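PDB 4EWP: 3-oxoacyl-[acyl-carrier-protein] synthase 3 from Micrococcus luteus NCTC 2665, which probably catalyses the first condensation of fatty acid synthesis, joining an acetyl-CoA starter to malonyl-ACP with loss of carbon dioxide. Local coordinates for residues A[82-87]-A[144-149]. Sequence-based numbering, arbitrary orientation.
Sequences SDLDAV and HVLVVG
Asp85 OD2 accepts two backbone N-H groups, that of His144 at 3.0 Å and that of Arg143 just before it, so one carboxylate oxygen receives the chain as it enters strand 144-152. This is the start of a parallel strand pair, 86-90 beside 144-152, in the N-terminal mixed sheet of the thiolase fold. The residue also bonds through its backbone: Asp85 N gives a nearly straight bond to His144 O (2.8 Å, 171°). With CG beside its own backbone N (chi1 -56°), the carboxylate reaches across to the first residue of the other strand, and His144 N meets OD2 from above the carboxylate plane, 52° out of it. An aspartate suits this place because its short side chain can accept main-chain donors at the start of the neighbouring strand while its own N-H pairs with that strand; an alanine here would probably leave the N-H groups of Arg143 and His144 without that acceptor and let the strand's start shift. At the outer end a water lies in the plane of the His144 ring, 2.7 Å from His144 ND1 and 2.8 Å from Asp83 O, linking the two. Further in, Leu146 N bonds to Ala86 O (2.9 Å), where regular parallel pairing takes hold beside Val87 and Leu146. Apolar side chains line both faces of the pair. Val145 and the small Ala86 share one, where Val145 also packs on helix 125-138. Val87 and Leu146 share the other; Leu84, from the loop before the strand, joins Leu146 there, and both leucines touch helix 62-76. Leu146, its CG anti to the backbone N, lies side by side with Val87, while Leu84 crosses it, bringing CD1 to 3.9 Å from Leu146 CB.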
loop_
_atom_site.group_PDB
_atom_site.type_symbol
_atom_site.label_atom_id
_atom_site.label_comp_id
_atom_site.label_asym_id
_atom_site.label_seq_id
_atom_site.Cartn_x
_atom_site.Cartn_y
_atom_site.Cartn_z
ATOM N N SER A 82 -7.040 -14.096 -15.800
ATOM C CA SER A 82 -6.532 -13.308 -16.915
ATOM C C SER A 82 -7.457 -12.180 -17.345
ATOM O O SER A 82 -7.048 -11.301 -18.099
ATOM C CB SER A 82 -6.203 -14.212 -18.103
ATOM O OG SER A 82 -7.261 -15.122 -18.354
ATOM N N ASP A 83 -8.704 -12.205 -16.883
ATOM C CA ASP A 83 -9.611 -11.096 -17.149
ATOM C C ASP A 83 -9.343 -9.878 -16.261
ATOM O O ASP A 83 -9.835 -8.789 -16.551
ATOM C CB ASP A 83 -11.072 -11.532 -17.006
ATOM C CG ASP A 83 -11.478 -12.557 -18.060
ATOM O OD1 ASP A 83 -11.194 -12.322 -19.257
ATOM O OD2 ASP A 83 -12.060 -13.598 -17.688
ATOM N N LEU A 84 -8.563 -10.050 -15.198
ATOM C CA LEU A 84 -8.294 -8.932 -14.289
ATOM C C LEU A 84 -7.235 -7.955 -14.835
ATOM O O LEU A 84 -6.246 -8.374 -15.417
ATOM C CB LEU A 84 -7.862 -9.450 -12.915
ATOM C CG LEU A 84 -8.825 -10.359 -12.154
ATOM C CD1 LEU A 84 -8.087 -11.006 -10.989
ATOM C CD2 LEU A 84 -10.104 -9.620 -11.680
ATOM N N ASP A 85 -7.445 -6.657 -14.628
ATOM C CA ASP A 85 -6.538 -5.633 -15.131
ATOM C C ASP A 85 -5.758 -5.012 -13.983
ATOM O O ASP A 85 -4.867 -4.199 -14.224
ATOM C CB ASP A 85 -7.313 -4.514 -15.836
ATOM C CG ASP A 85 -8.193 -5.022 -16.941
ATOM O OD1 ASP A 85 -7.811 -6.013 -17.602
ATOM O OD2 ASP A 85 -9.274 -4.432 -17.149
ATOM N N ALA A 86 -6.115 -5.367 -12.745
ATOM C CA ALA A 86 -5.422 -4.871 -11.555
ATOM C C ALA A 86 -5.784 -5.692 -10.327
ATOM O O ALA A 86 -6.892 -6.229 -10.236
ATOM C CB ALA A 86 -5.746 -3.408 -11.317
ATOM N N VAL A 87 -4.852 -5.780 -9.386
ATOM C CA VAL A 87 -5.036 -6.572 -8.181
ATOM C C VAL A 87 -4.629 -5.698 -7.014
ATOM O O VAL A 87 -3.482 -5.281 -6.935
ATOM C CB VAL A 87 -4.133 -7.837 -8.174
ATOM C CG1 VAL A 87 -4.228 -8.553 -6.852
ATOM C CG2 VAL A 87 -4.488 -8.783 -9.321
ATOM N N HIS A 144 -11.541 -4.494 -15.150
ATOM C CA HIS A 144 -11.844 -5.394 -14.031
ATOM C C HIS A 144 -10.748 -5.324 -12.942
ATOM O O HIS A 144 -9.580 -5.617 -13.206
ATOM C CB HIS A 144 -11.982 -6.841 -14.513
ATOM C CG HIS A 144 -13.047 -7.048 -15.546
ATOM N ND1 HIS A 144 -12.786 -7.024 -16.901
ATOM C CD2 HIS A 144 -14.374 -7.303 -15.425
ATOM C CE1 HIS A 144 -13.904 -7.251 -17.568
ATOM N NE2 HIS A 144 -14.880 -7.425 -16.694
ATOM N N VAL A 145 -11.128 -4.949 -11.723
ATOM C CA VAL A 145 -10.163 -4.773 -10.641
ATOM C C VAL A 145 -10.543 -5.694 -9.507
ATOM O O VAL A 145 -11.709 -5.724 -9.070
ATOM C CB VAL A 145 -10.134 -3.296 -10.137
ATOM C CG1 VAL A 145 -9.120 -3.093 -8.987
ATOM C CG2 VAL A 145 -9.827 -2.363 -11.287
ATOM N N LEU A 146 -9.569 -6.468 -9.048
ATOM C CA LEU A 146 -9.780 -7.327 -7.893
ATOM C C LEU A 146 -9.354 -6.580 -6.639
ATOM O O LEU A 146 -8.267 -6.018 -6.608
ATOM C CB LEU A 146 -8.956 -8.605 -8.035
ATOM C CG LEU A 146 -8.945 -9.511 -6.811
ATOM C CD1 LEU A 146 -10.307 -10.195 -6.595
ATOM C CD2 LEU A 146 -7.835 -10.526 -6.944
ATOM N N VAL A 147 -10.215 -6.551 -5.619
ATOM C CA VAL A 147 -9.859 -5.944 -4.327
ATOM C C VAL A 147 -9.978 -6.999 -3.229
ATOM O O VAL A 147 -11.015 -7.649 -3.091
ATOM C CB VAL A 147 -10.770 -4.741 -3.977
ATOM C CG1 VAL A 147 -10.364 -4.154 -2.631
ATOM C CG2 VAL A 147 -10.704 -3.691 -5.063
ATOM N N VAL A 148 -8.912 -7.179 -2.460
ATOM C CA VAL A 148 -8.910 -8.167 -1.403
ATOM C C VAL A 148 -8.566 -7.504 -0.084
ATOM O O VAL A 148 -7.501 -6.903 0.056
ATOM C CB VAL A 148 -7.886 -9.293 -1.674
ATOM C CG1 VAL A 148 -7.947 -10.317 -0.561
ATOM C CG2 VAL A 148 -8.206 -9.975 -2.980
ATOM N N GLY A 149 -9.469 -7.597 0.885
ATOM C CA GLY A 149 -9.153 -7.181 2.240
ATOM C C GLY A 149 -8.782 -8.459 2.958
ATOM O O GLY A 149 -9.571 -9.406 2.950
HETATM O O HOH W 1 -10.491 -6.765 -18.365
#